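Local coordinates for glutathione S-transferase family protein (Pseudomonas putida, PDB 3LXZ) that catalyses the conjugation of reduced glutathione to a wide range of hydrophobic electrophiles, as a member of the glutathione S-transferase superfamily, at residues 66-71 and 152-157; 125-130 and 172-177; 7-12 and 28-33; 145-150 and 186-191. All coordinates share one frame; numbering follows the deposited sequence.

Interaction 1. Residues 66-71 and 152-157; sequences ILDYIE and LTLADL
The flat groups here are the carboxylates of Asp-68 and Glu-71, and each has an oxygen against a methyl of Leu-154. Asp-68 OD1 lies 3.8 Å from Leu-154 CD1, and Glu-71 OE1 lies 4.1 Å from Leu-154 CD2. Both acids keep their charge partners outside the pair of segments: Arg-91 for Asp-68, Lys-24 for Glu-71. The Glu-71 chain bends at chi2 (-42°) and runs past Leu-154 in the opposite direction. Its CG is 4.0 Å from Leu-154 CD1. Leu-67 closes the apolar side, with CB 4.1 Å from Leu-154 CD2 and with CD2 4.2 Å from Leu-157 CD1. With an alanine at Leu-154 both methyls are gone, and a gap would probably open between Leu-67 and the CG of Glu-71. Leu-154 follows the N-cap residue Thr-153. Thr-153 N donates to the anti lone pair of Asp-156 OD2 (2.8 Å, 165°), and Ala-155 N gives a weak bond back to Thr-153 OG1. The contact joins helix 63-73 of the thioredoxin-like domain to helix 154-174 of the helical domain, which starts with the capping box characteristic of this position in the glutathione transferase fold.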
loop_
_atom_site.group_PDB
_atom_site.type_symbol
_atom_site.label_atom_id
_atom_site.label_comp_id
_atom_site.label_asym_id
_atom_site.label_seq_id
_atom_site.Cartn_x
_atom_site.Cartn_y
_atom_site.Cartn_z
ATOM N N ILE A 66 -9.099 -6.703 -0.760
ATOM C CA ILE A 66 -10.396 -7.190 -1.235
ATOM C C ILE A 66 -10.295 -7.866 -2.617
ATOM O O ILE A 66 -10.817 -8.985 -2.840
ATOM C CB ILE A 66 -11.439 -6.069 -1.226
ATOM C CG1 ILE A 66 -11.792 -5.713 0.198
ATOM C CG2 ILE A 66 -12.704 -6.481 -1.967
ATOM C CD1 ILE A 66 -12.386 -4.278 0.336
ATOM N N LEU A 67 -9.588 -7.205 -3.533
ATOM C CA LEU A 67 -9.444 -7.736 -4.894
ATOM C C LEU A 67 -8.704 -9.088 -4.898
ATOM O O LEU A 67 -9.086 -10.024 -5.634
ATOM C CB LEU A 67 -8.733 -6.728 -5.821
ATOM C CG LEU A 67 -9.441 -5.417 -6.112
ATOM C CD1 LEU A 67 -8.527 -4.486 -6.905
ATOM C CD2 LEU A 67 -10.693 -5.775 -6.916
ATOM N N ASP A 68 -7.676 -9.217 -4.051
ATOM C CA ASP A 68 -6.934 -10.461 -3.944
ATOM C C ASP A 68 -7.791 -11.597 -3.388
ATOM O O ASP A 68 -7.713 -12.725 -3.907
ATOM C CB ASP A 68 -5.697 -10.291 -3.059
ATOM C CG ASP A 68 -4.485 -9.753 -3.811
ATOM O OD1 ASP A 68 -4.464 -9.719 -5.076
ATOM O OD2 ASP A 68 -3.533 -9.359 -3.097
ATOM N N TYR A 69 -8.584 -11.302 -2.355
ATOM C CA TYR A 69 -9.552 -12.248 -1.802
ATOM C C TYR A 69 -10.553 -12.675 -2.860
ATOM O O TYR A 69 -10.804 -13.855 -2.994
ATOM C CB TYR A 69 -10.293 -11.640 -0.616
ATOM C CG TYR A 69 -11.290 -12.585 0.015
ATOM C CD1 TYR A 69 -10.891 -13.582 0.892
ATOM C CD2 TYR A 69 -12.645 -12.463 -0.264
ATOM C CE1 TYR A 69 -11.836 -14.447 1.486
ATOM C CE2 TYR A 69 -13.589 -13.322 0.312
ATOM C CZ TYR A 69 -13.165 -14.305 1.189
ATOM O OH TYR A 69 -14.096 -15.137 1.766
ATOM N N ILE A 70 -11.083 -11.721 -3.628
ATOM C CA ILE A 70 -12.030 -12.062 -4.694
ATOM C C ILE A 70 -11.428 -13.012 -5.739
ATOM O O ILE A 70 -12.065 -14.015 -6.111
ATOM C CB ILE A 70 -12.658 -10.809 -5.318
ATOM C CG1 ILE A 70 -13.575 -10.119 -4.325
ATOM C CG2 ILE A 70 -13.519 -11.155 -6.550
ATOM C CD1 ILE A 70 -14.026 -8.717 -4.790
ATOM N N GLU A 71 -10.214 -12.717 -6.215
ATOM C CA GLU A 71 -9.523 -13.604 -7.166
ATOM C C GLU A 71 -9.408 -15.068 -6.702
ATOM O O GLU A 71 -9.685 -16.008 -7.449
ATOM C CB GLU A 71 -8.127 -13.076 -7.511
ATOM C CG GLU A 71 -8.078 -12.031 -8.604
ATOM C CD GLU A 71 -9.008 -12.337 -9.795
ATOM O OE1 GLU A 71 -10.041 -11.659 -9.850
ATOM O OE2 GLU A 71 -8.728 -13.253 -10.631
ATOM N N LEU A 152 -6.520 -7.860 -19.458
ATOM C CA LEU A 152 -7.061 -7.090 -18.334
ATOM C C LEU A 152 -6.676 -7.779 -17.012
ATOM O O LEU A 152 -6.855 -8.997 -16.865
ATOM C CB LEU A 152 -8.594 -6.979 -18.448
ATOM C CG LEU A 152 -9.283 -6.284 -17.270
ATOM C CD1 LEU A 152 -8.958 -4.848 -17.388
ATOM C CD2 LEU A 152 -10.804 -6.447 -17.315
ATOM N N THR A 153 -6.108 -7.014 -16.085
ATOM C CA THR A 153 -5.773 -7.531 -14.741
ATOM C C THR A 153 -6.212 -6.532 -13.681
ATOM O O THR A 153 -6.634 -5.426 -14.017
ATOM C CB THR A 153 -4.266 -7.762 -14.528
ATOM O OG1 THR A 153 -3.563 -6.506 -14.535
ATOM C CG2 THR A 153 -3.686 -8.660 -15.588
ATOM N N LEU A 154 -6.090 -6.924 -12.397
ATOM C CA LEU A 154 -6.320 -6.024 -11.283
ATOM C C LEU A 154 -5.628 -4.674 -11.400
ATOM O O LEU A 154 -6.179 -3.640 -10.997
ATOM C CB LEU A 154 -5.887 -6.693 -9.962
ATOM C CG LEU A 154 -6.490 -8.079 -9.705
ATOM C CD1 LEU A 154 -5.927 -8.673 -8.391
ATOM C CD2 LEU A 154 -8.020 -8.071 -9.672
ATOM N N ALA A 155 -4.414 -4.669 -11.910
ATOM C CA ALA A 155 -3.716 -3.397 -12.025
ATOM C C ALA A 155 -4.435 -2.405 -12.935
ATOM O O ALA A 155 -4.304 -1.192 -12.722
ATOM C CB ALA A 155 -2.274 -3.603 -12.489
ATOM N N ASP A 156 -5.205 -2.900 -13.918
ATOM C CA ASP A 156 -5.964 -1.993 -14.793
ATOM C C ASP A 156 -7.116 -1.311 -14.087
ATOM O O ASP A 156 -7.511 -0.230 -14.488
ATOM C CB ASP A 156 -6.472 -2.751 -16.017
ATOM C CG ASP A 156 -5.345 -3.255 -16.857
ATOM O OD1 ASP A 156 -4.622 -2.381 -17.433
ATOM O OD2 ASP A 156 -5.152 -4.483 -16.919
ATOM N N LEU A 157 -7.692 -1.987 -13.080
ATOM C CA LEU A 157 -8.710 -1.396 -12.236
ATOM C C LEU A 157 -8.143 -0.233 -11.418
ATOM O O LEU A 157 -8.727 0.854 -11.389
ATOM C CB LEU A 157 -9.387 -2.454 -11.344
ATOM C CG LEU A 157 -9.813 -3.775 -12.035
ATOM C CD1 LEU A 157 -10.452 -4.770 -11.030
ATOM C CD2 LEU A 157 -10.729 -3.506 -13.239
#

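Interaction 2. Residues 125-130 and 172-177; sequences KARADL and KVLNID
The carbonyl oxygen Leu-174 O is gripped by two nitrogens of one guanidinium. Arg-127 NH1 donates to Leu-174 O at 2.9 Å, and Arg-127 NH2 adds a weak bond to the same oxygen at 3.2 Å. The contact belongs to the all-helical C-terminal domain of the glutathione transferase fold. It ties helix 120-140 to the far end of helix 154-174, where Asn-175, with positive phi, leaves the helical path. The stronger bond lies in the carbonyl plane, on a lone pair, but it is bent at the hydrogen (138°). The oxygen is tilted 24° from the guanidinium plane. The positive charge sits near the C-terminal end of a helix, which probably suits the helix dipole.

Arg-127 reaches this place with CG opposite the backbone N and a bend at chi3 (-50°). Leu-174 covers one face of the guanidinium: its CB lies 3.7 Å above the plane, offset to the rim, and its CD2 is on the same side. Ile-176 crosses the arginine chain, with CD1 3.7 Å from Arg-127 CG. A methionine in place of Arg-127 has no N-H to give, so Leu-174 O would probably lose both of these bonds. Below the polar grip the contact is apolar. Leu-130 also touches Ile-101 and Pro-104 of helix 84-106. Leu-174 CD1 rests 3.8 Å from Arg-127 CA and 4.1 Å from Leu-130 CD1, where the two leucines meet at about a right angle.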
loop_
_atom_site.group_PDB
_atom_site.type_symbol
_atom_site.label_atom_id
_atom_site.label_comp_id
_atom_site.label_asym_id
_atom_site.label_seq_id
_atom_site.Cartn_x
_atom_site.Cartn_y
_atom_site.Cartn_z
ATOM N N LYS A 125 4.635 19.020 -2.765
ATOM C CA LYS A 125 4.959 17.633 -2.530
ATOM C C LYS A 125 4.161 16.748 -3.501
ATOM O O LYS A 125 4.712 15.812 -4.071
ATOM C CB LYS A 125 4.762 17.258 -1.046
ATOM C CG LYS A 125 5.029 15.800 -0.681
ATOM C CD LYS A 125 6.335 15.266 -1.296
ATOM C CE LYS A 125 6.765 13.948 -0.668
ATOM N NZ LYS A 125 7.603 14.164 0.518
ATOM N N ALA A 126 2.887 17.066 -3.713
ATOM C CA ALA A 126 2.078 16.318 -4.667
ATOM C C ALA A 126 2.627 16.380 -6.078
ATOM O O ALA A 126 2.663 15.372 -6.764
ATOM C CB ALA A 126 0.623 16.749 -4.641
ATOM N N ARG A 127 3.056 17.550 -6.523
ATOM C CA ARG A 127 3.660 17.653 -7.848
ATOM C C ARG A 127 4.888 16.736 -8.001
ATOM O O ARG A 127 4.990 15.998 -8.969
ATOM C CB ARG A 127 4.054 19.107 -8.147
ATOM C CG ARG A 127 4.674 19.316 -9.574
ATOM C CD ARG A 127 5.259 20.730 -9.736
ATOM N NE ARG A 127 4.272 21.711 -9.323
ATOM C CZ ARG A 127 3.410 22.301 -10.142
ATOM N NH1 ARG A 127 3.433 22.045 -11.451
ATOM N NH2 ARG A 127 2.535 23.167 -9.651
ATOM N N ALA A 128 5.810 16.764 -7.037
ATOM C CA ALA A 128 7.004 15.933 -7.136
ATOM C C ALA A 128 6.600 14.443 -7.083
ATOM O O ALA A 128 7.110 13.617 -7.865
ATOM C CB ALA A 128 8.007 16.281 -6.010
ATOM N N ASP A 129 5.690 14.108 -6.175
ATOM C CA ASP A 129 5.253 12.702 -6.022
ATOM C C ASP A 129 4.547 12.166 -7.280
ATOM O O ASP A 129 4.787 11.015 -7.691
ATOM C CB ASP A 129 4.354 12.527 -4.795
ATOM C CG ASP A 129 5.115 12.554 -3.491
ATOM O OD1 ASP A 129 6.354 12.381 -3.478
ATOM O OD2 ASP A 129 4.450 12.708 -2.443
ATOM N N LEU A 130 3.680 12.987 -7.875
ATOM C CA LEU A 130 2.969 12.599 -9.101
ATOM C C LEU A 130 3.862 12.491 -10.315
ATOM O O LEU A 130 3.782 11.529 -11.089
ATOM C CB LEU A 130 1.808 13.529 -9.387
ATOM C CG LEU A 130 0.649 13.218 -8.442
ATOM C CD1 LEU A 130 -0.336 14.328 -8.393
ATOM C CD2 LEU A 130 -0.005 11.927 -8.892
ATOM N N LYS A 172 -6.213 20.843 -13.016
ATOM C CA LYS A 172 -6.880 21.886 -12.239
ATOM C C LYS A 172 -5.993 22.545 -11.183
ATOM O O LYS A 172 -6.073 23.767 -10.975
ATOM C CB LYS A 172 -8.180 21.360 -11.595
ATOM C CG LYS A 172 -9.242 20.923 -12.611
ATOM C CD LYS A 172 -10.425 20.186 -11.959
ATOM C CE LYS A 172 -11.585 21.136 -11.579
ATOM N NZ LYS A 172 -12.458 21.547 -12.740
ATOM N N VAL A 173 -5.166 21.741 -10.509
ATOM C CA VAL A 173 -4.370 22.211 -9.364
ATOM C C VAL A 173 -2.910 22.530 -9.727
ATOM O O VAL A 173 -2.335 23.505 -9.239
ATOM C CB VAL A 173 -4.400 21.171 -8.190
ATOM C CG1 VAL A 173 -3.641 21.689 -6.958
ATOM C CG2 VAL A 173 -5.829 20.797 -7.823
ATOM N N LEU A 174 -2.298 21.704 -10.560
ATOM C CA LEU A 174 -0.865 21.788 -10.735
ATOM C C LEU A 174 -0.428 22.409 -12.058
ATOM O O LEU A 174 0.765 22.648 -12.257
ATOM C CB LEU A 174 -0.251 20.399 -10.569
ATOM C CG LEU A 174 -0.531 19.707 -9.220
ATOM C CD1 LEU A 174 0.179 18.360 -9.158
ATOM C CD2 LEU A 174 -0.078 20.574 -8.058
ATOM N N ASN A 175 -1.383 22.633 -12.959
ATOM C CA ASN A 175 -1.108 23.119 -14.327
ATOM C C ASN A 175 -0.217 22.158 -15.148
ATOM O O ASN A 175 0.672 22.590 -15.892
ATOM C CB ASN A 175 -0.507 24.544 -14.291
ATOM C CG ASN A 175 -1.365 25.542 -13.479
ATOM O OD1 ASN A 175 -0.894 26.131 -12.497
ATOM N ND2 ASN A 175 -2.634 25.712 -13.875
ATOM N N ILE A 176 -0.461 20.852 -15.002
ATOM C CA ILE A 176 0.307 19.804 -15.703
ATOM C C ILE A 176 -0.672 18.750 -16.207
ATOM O O ILE A 176 -1.517 18.268 -15.459
ATOM C CB ILE A 176 1.332 19.093 -14.773
ATOM C CG1 ILE A 176 2.245 20.092 -14.054
ATOM C CG2 ILE A 176 2.152 18.036 -15.535
ATOM C CD1 ILE A 176 3.141 19.444 -12.970
ATOM N N ASP A 177 -0.584 18.412 -17.484
ATOM C CA ASP A 177 -1.401 17.330 -18.028
ATOM C C ASP A 177 -0.463 16.142 -18.113
ATOM O O ASP A 177 0.378 16.069 -18.999
ATOM C CB ASP A 177 -1.984 17.738 -19.400
ATOM C CG ASP A 177 -2.899 16.691 -20.007
ATOM O OD1 ASP A 177 -2.938 15.532 -19.530
ATOM O OD2 ASP A 177 -3.591 17.023 -21.010
#

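Interaction 3. Residues 7-12 and 28-33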
loop_
_atom_site.group_PDB
_atom_site.type_symbol
_atom_site.label_atom_id
_atom_site.label_comp_id
_atom_site.label_asym_id
_atom_site.label_seq_id
_atom_site.Cartn_x
_atom_site.Cartn_y
_atom_site.Cartn_z
ATOM N N GLY A 7 -19.850 0.815 0.523
ATOM C CA GLY A 7 -19.137 2.014 0.080
ATOM C C GLY A 7 -20.103 2.994 -0.562
ATOM O O GLY A 7 -21.283 3.069 -0.196
ATOM N N PHE A 8 -19.605 3.780 -1.493
ATOM C CA PHE A 8 -20.474 4.702 -2.180
ATOM C C PHE A 8 -19.930 4.892 -3.574
ATOM O O PHE A 8 -18.741 4.831 -3.780
ATOM C CB PHE A 8 -20.644 6.002 -1.380
ATOM C CG PHE A 8 -19.357 6.787 -1.144
ATOM C CD1 PHE A 8 -18.458 6.424 -0.115
ATOM C CD2 PHE A 8 -19.060 7.892 -1.938
ATOM C CE1 PHE A 8 -17.291 7.156 0.090
ATOM C CE2 PHE A 8 -17.897 8.646 -1.733
ATOM C CZ PHE A 8 -17.010 8.271 -0.717
ATOM N N SER A 9 -20.827 5.115 -4.533
ATOM C CA SER A 9 -20.432 5.118 -5.935
ATOM C C SER A 9 -19.624 6.318 -6.376
ATOM O O SER A 9 -19.186 6.367 -7.512
ATOM C CB SER A 9 -21.667 4.943 -6.814
ATOM O OG SER A 9 -22.120 3.615 -6.688
ATOM N N VAL A 10 -19.403 7.279 -5.487
ATOM C CA VAL A 10 -18.506 8.376 -5.842
ATOM C C VAL A 10 -17.051 7.942 -5.511
ATOM O O VAL A 10 -16.091 8.541 -6.036
ATOM C CB VAL A 10 -18.910 9.701 -5.151
ATOM C CG1 VAL A 10 -17.931 10.865 -5.485
ATOM C CG2 VAL A 10 -20.351 10.111 -5.545
ATOM N N SER A 11 -16.890 6.891 -4.687
ATOM C CA SER A 11 -15.538 6.459 -4.260
ATOM C C SER A 11 -14.819 5.689 -5.364
ATOM O O SER A 11 -15.302 4.640 -5.803
ATOM C CB SER A 11 -15.582 5.583 -3.005
ATOM O OG SER A 11 -14.310 4.939 -2.864
ATOM N N ASN A 12 -13.661 6.193 -5.790
ATOM C CA ASN A 12 -12.855 5.481 -6.780
ATOM C C ASN A 12 -12.421 4.072 -6.335
ATOM O O ASN A 12 -12.542 3.114 -7.106
ATOM C CB ASN A 12 -11.676 6.338 -7.261
ATOM C CG ASN A 12 -10.638 6.623 -6.155
ATOM O OD1 ASN A 12 -10.966 6.726 -4.973
ATOM N ND2 ASN A 12 -9.382 6.759 -6.566
ATOM N N PHE A 28 -23.589 -9.497 -6.092
ATOM C CA PHE A 28 -23.252 -8.712 -4.915
ATOM C C PHE A 28 -24.318 -7.688 -4.579
ATOM O O PHE A 28 -25.038 -7.213 -5.448
ATOM C CB PHE A 28 -21.894 -8.010 -5.099
ATOM C CG PHE A 28 -21.866 -6.976 -6.192
ATOM C CD1 PHE A 28 -21.714 -7.353 -7.529
ATOM C CD2 PHE A 28 -21.939 -5.610 -5.884
ATOM C CE1 PHE A 28 -21.681 -6.397 -8.545
ATOM C CE2 PHE A 28 -21.901 -4.642 -6.889
ATOM C CZ PHE A 28 -21.757 -5.037 -8.229
ATOM N N GLU A 29 -24.384 -7.319 -3.314
ATOM C CA GLU A 29 -25.331 -6.317 -2.858
ATOM C C GLU A 29 -24.543 -5.071 -2.456
ATOM O O GLU A 29 -23.508 -5.175 -1.790
ATOM C CB GLU A 29 -26.154 -6.889 -1.693
ATOM C CG GLU A 29 -27.119 -5.921 -1.017
ATOM C CD GLU A 29 -27.710 -6.488 0.292
ATOM O OE1 GLU A 29 -27.638 -7.719 0.522
ATOM O OE2 GLU A 29 -28.238 -5.687 1.097
ATOM N N GLU A 30 -25.016 -3.915 -2.885
ATOM C CA GLU A 30 -24.382 -2.648 -2.557
ATOM C C GLU A 30 -25.007 -2.067 -1.313
ATOM O O GLU A 30 -26.223 -2.018 -1.211
ATOM C CB GLU A 30 -24.513 -1.669 -3.715
ATOM C CG GLU A 30 -23.829 -2.151 -4.987
ATOM C CD GLU A 30 -23.852 -1.125 -6.070
ATOM O OE1 GLU A 30 -24.614 -1.320 -7.033
ATOM O OE2 GLU A 30 -23.142 -0.100 -5.954
ATOM N N VAL A 31 -24.175 -1.652 -0.361
ATOM C CA VAL A 31 -24.612 -0.994 0.878
ATOM C C VAL A 31 -23.976 0.377 0.975
ATOM O O VAL A 31 -22.749 0.479 0.972
ATOM C CB VAL A 31 -24.208 -1.814 2.142
ATOM C CG1 VAL A 31 -24.660 -1.111 3.413
ATOM C CG2 VAL A 31 -24.762 -3.254 2.084
ATOM N N THR A 32 -24.791 1.435 1.045
ATOM C CA THR A 32 -24.290 2.813 1.171
ATOM C C THR A 32 -23.599 2.983 2.533
ATOM O O THR A 32 -24.203 2.707 3.579
ATOM C CB THR A 32 -25.427 3.854 0.987
ATOM O OG1 THR A 32 -26.128 3.564 -0.233
ATOM C CG2 THR A 32 -24.878 5.301 0.895
ATOM N N PHE A 33 -22.355 3.456 2.502
ATOM C CA PHE A 33 -21.449 3.491 3.661
ATOM C C PHE A 33 -20.325 4.454 3.268
ATOM O O PHE A 33 -19.685 4.275 2.235
ATOM C CB PHE A 33 -20.871 2.096 3.956
ATOM C CG PHE A 33 -19.785 2.087 5.023
ATOM C CD1 PHE A 33 -20.088 2.200 6.389
ATOM C CD2 PHE A 33 -18.469 1.941 4.652
ATOM C CE1 PHE A 33 -19.060 2.180 7.373
ATOM C CE2 PHE A 33 -17.449 1.924 5.618
ATOM C CZ PHE A 33 -17.758 2.049 6.982
#
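Two backbone bonds hold Gly-7 to strand 28-32 and the residue after it. Gly-7 N donates to Val-31 O at 3.0 Å, nearly straight down the carbonyl. Phe-33 N donates to Gly-7 O at 2.9 Å, but from 38° above the carbonyl plane. This is the parallel pairing of a beta-alpha-beta unit of the thioredoxin fold: strand 3-7, helix 12-23, strand 28-32. Thr-32 CA adds a C-H...O contact to Gly-7 O at 3.3 Å.

Beyond Gly-7 the chain makes a type I turn from Phe-8 to Ser-11. Ser-11 binds glutathione, and its OG caps the helix at Tyr-14 N. The Phe-8 ring is placed by chi1 61°, between the backbone N and the carbonyl carbon. Ser-11 CB lies over the centre of one face, 3.8 Å above the plane. Phe-33 O meets the ring at its edge, 3.4 Å from Phe-8 CD1. Phe-8 also stacks with Phe-212 of helix 198-218. Glu-30 is held by Tyr-14, Lys-18 and Arg-200. Its OE2 comes to 3.9 Å from Ser-9 OG, too far for a hydrogen bond.

Interaction 4. Residues 145-150 and 186-191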
loop_
_atom_site.group_PDB
_atom_site.type_symbol
_atom_site.label_atom_id
_atom_site.label_comp_id
_atom_site.label_asym_id
_atom_site.label_seq_id
_atom_site.Cartn_x
_atom_site.Cartn_y
_atom_site.Cartn_z
ATOM N N PRO A 145 -2.188 -3.787 -24.532
ATOM C CA PRO A 145 -2.399 -2.371 -24.188
ATOM C C PRO A 145 -2.553 -2.120 -22.691
ATOM O O PRO A 145 -2.441 -0.973 -22.236
ATOM C CB PRO A 145 -3.718 -2.040 -24.880
ATOM C CG PRO A 145 -4.458 -3.360 -24.844
ATOM C CD PRO A 145 -3.408 -4.401 -25.080
ATOM N N TYR A 146 -2.834 -3.188 -21.953
ATOM C CA TYR A 146 -3.107 -3.098 -20.519
ATOM C C TYR A 146 -1.846 -2.876 -19.690
ATOM O O TYR A 146 -0.715 -3.056 -20.175
ATOM C CB TYR A 146 -3.850 -4.360 -20.053
ATOM C CG TYR A 146 -5.098 -4.617 -20.832
ATOM C CD1 TYR A 146 -6.287 -4.008 -20.469
ATOM C CD2 TYR A 146 -5.101 -5.481 -21.933
ATOM C CE1 TYR A 146 -7.459 -4.235 -21.191
ATOM C CE2 TYR A 146 -6.280 -5.715 -22.649
ATOM C CZ TYR A 146 -7.441 -5.076 -22.272
ATOM O OH TYR A 146 -8.621 -5.294 -22.954
ATOM N N VAL A 147 -2.045 -2.481 -18.437
ATOM C CA VAL A 147 -0.929 -2.093 -17.598
ATOM C C VAL A 147 0.194 -3.119 -17.576
ATOM O O VAL A 147 1.366 -2.769 -17.828
ATOM C CB VAL A 147 -1.334 -1.689 -16.142
ATOM C CG1 VAL A 147 -0.083 -1.356 -15.332
ATOM C CG2 VAL A 147 -2.240 -0.476 -16.162
ATOM N N ALA A 148 -0.173 -4.380 -17.334
ATOM C CA ALA A 148 0.810 -5.403 -17.049
ATOM C C ALA A 148 1.107 -6.231 -18.259
ATOM O O ALA A 148 1.990 -7.094 -18.206
ATOM C CB ALA A 148 0.310 -6.309 -15.900
ATOM N N GLY A 149 0.408 -5.983 -19.371
ATOM C CA GLY A 149 0.607 -6.873 -20.527
ATOM C C GLY A 149 -0.556 -6.888 -21.486
ATOM O O GLY A 149 -1.173 -5.870 -21.701
ATOM N N GLU A 150 -0.855 -8.070 -22.041
ATOM C CA GLU A 150 -1.874 -8.220 -23.088
ATOM C C GLU A 150 -3.305 -8.513 -22.599
ATOM O O GLU A 150 -4.236 -8.565 -23.411
ATOM C CB GLU A 150 -1.430 -9.281 -24.115
ATOM C CG GLU A 150 -0.025 -9.015 -24.697
ATOM C CD GLU A 150 0.458 -10.028 -25.738
ATOM O OE1 GLU A 150 -0.316 -10.923 -26.157
ATOM O OE2 GLU A 150 1.639 -9.922 -26.148
ATOM N N LYS A 186 -2.766 7.191 -22.146
ATOM C CA LYS A 186 -3.922 7.894 -22.715
ATOM C C LYS A 186 -4.813 6.886 -23.441
ATOM O O LYS A 186 -6.046 6.860 -23.252
ATOM C CB LYS A 186 -3.470 9.048 -23.637
ATOM C CG LYS A 186 -4.487 10.177 -23.769
ATOM C CD LYS A 186 -3.919 11.265 -24.679
ATOM C CE LYS A 186 -4.573 12.600 -24.416
ATOM N NZ LYS A 186 -5.934 12.430 -23.839
ATOM N N ALA A 187 -4.181 6.001 -24.209
ATOM C CA ALA A 187 -4.892 5.009 -24.993
ATOM C C ALA A 187 -5.587 3.963 -24.114
ATOM O O ALA A 187 -6.707 3.566 -24.389
ATOM C CB ALA A 187 -3.931 4.342 -25.972
ATOM N N LEU A 188 -4.931 3.553 -23.026
ATOM C CA LEU A 188 -5.528 2.560 -22.133
ATOM C C LEU A 188 -6.744 3.164 -21.404
ATOM O O LEU A 188 -7.759 2.482 -21.220
ATOM C CB LEU A 188 -4.468 2.009 -21.138
ATOM C CG LEU A 188 -5.000 1.038 -20.062
ATOM C CD1 LEU A 188 -5.768 -0.150 -20.666
ATOM C CD2 LEU A 188 -3.847 0.484 -19.190
ATOM N N LEU A 189 -6.633 4.424 -20.993
ATOM C CA LEU A 189 -7.723 5.059 -20.284
ATOM C C LEU A 189 -8.946 5.100 -21.191
ATOM O O LEU A 189 -10.046 4.828 -20.737
ATOM C CB LEU A 189 -7.342 6.459 -19.811
ATOM C CG LEU A 189 -8.231 7.036 -18.700
ATOM C CD1 LEU A 189 -8.172 6.191 -17.386
ATOM C CD2 LEU A 189 -7.840 8.467 -18.387
ATOM N N GLN A 190 -8.776 5.422 -22.475
ATOM C CA GLN A 190 -9.942 5.400 -23.359
ATOM C C GLN A 190 -10.491 3.992 -23.508
ATOM O O GLN A 190 -11.695 3.803 -23.547
ATOM C CB GLN A 190 -9.609 5.941 -24.733
ATOM C CG GLN A 190 -10.849 6.156 -25.607
ATOM C CD GLN A 190 -11.257 4.939 -26.395
ATOM O OE1 GLN A 190 -10.547 3.932 -26.441
ATOM N NE2 GLN A 190 -12.433 5.016 -27.033
ATOM N N LEU A 191 -9.597 3.011 -23.578
ATOM C CA LEU A 191 -9.983 1.612 -23.735
ATOM C C LEU A 191 -10.820 1.071 -22.552
ATOM O O LEU A 191 -11.850 0.420 -22.744
ATOM C CB LEU A 191 -8.734 0.745 -23.949
ATOM C CG LEU A 191 -9.011 -0.747 -24.177
ATOM C CD1 LEU A 191 -9.964 -0.991 -25.350
ATOM C CD2 LEU A 191 -7.720 -1.531 -24.396
#
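A cis peptide bond leads into Pro-145, and the loop there passes close to helix 183-193, with the CA atoms of Pro-145 and Leu-188 6.2 Å apart. Leu-188 carries most of the contact. Its CG stands opposite the backbone N (chi1 175°), which extends the branch to the loop. Leu-188 CD2 lies 3.6 Å from Val-147 N and also 3.6 Å from Val-147 CG2. The two side chains meet at about a right angle. Leu-188 CD1 touches Pro-145 O at 3.8 Å and Tyr-146 CD1 at 3.9 Å.

The segments join the loop before helix 154-174 to helix 183-193, both in the helical C-terminal domain of the glutathione transferase fold. The loop is also tied to the start of helix 154-174, because Val-147 N donates to Asp-156 OD1. Further along the helix, Leu-191 packs on the outer part of the loop. Its CD2 is 3.8 Å from Pro-145 CG and 4.1 Å from Tyr-146 OH. The Tyr-146 CB bond points away from the helix, yet the ring still touches both leucines, obliquely. Gly-149 O lies at the edge of this ring, in its plane. Gly-149 N returns a bond to Tyr-146 O at 3.2 Å. At the backbone angles of Gly-149 (157°/-142°) a side chain would run into the carbonyl oxygen of Ala-148.

In the fold
Interactions 1 and 2 are buried, whereas interactions 3 and 4 are partly buried. Interactions 1 and 2 use the two ends of helix 154-174, with centres about 27 Å apart. Interaction 1 joins the two domains; interactions 2 and 4 stay within the helical domain, and interaction 3 within the thioredoxin-like one. Interactions 1 and 4 touch: Asp-156 of the capping box also accepts from Val-147 and packs on Leu-188. Chemistry follows place. Strand pairing gives interaction 3 its backbone bonds beside the glutathione site. A helix end gives interaction 2 its arginine-carbonyl grip. Interactions 1 and 4 rest mainly on leucine methyls.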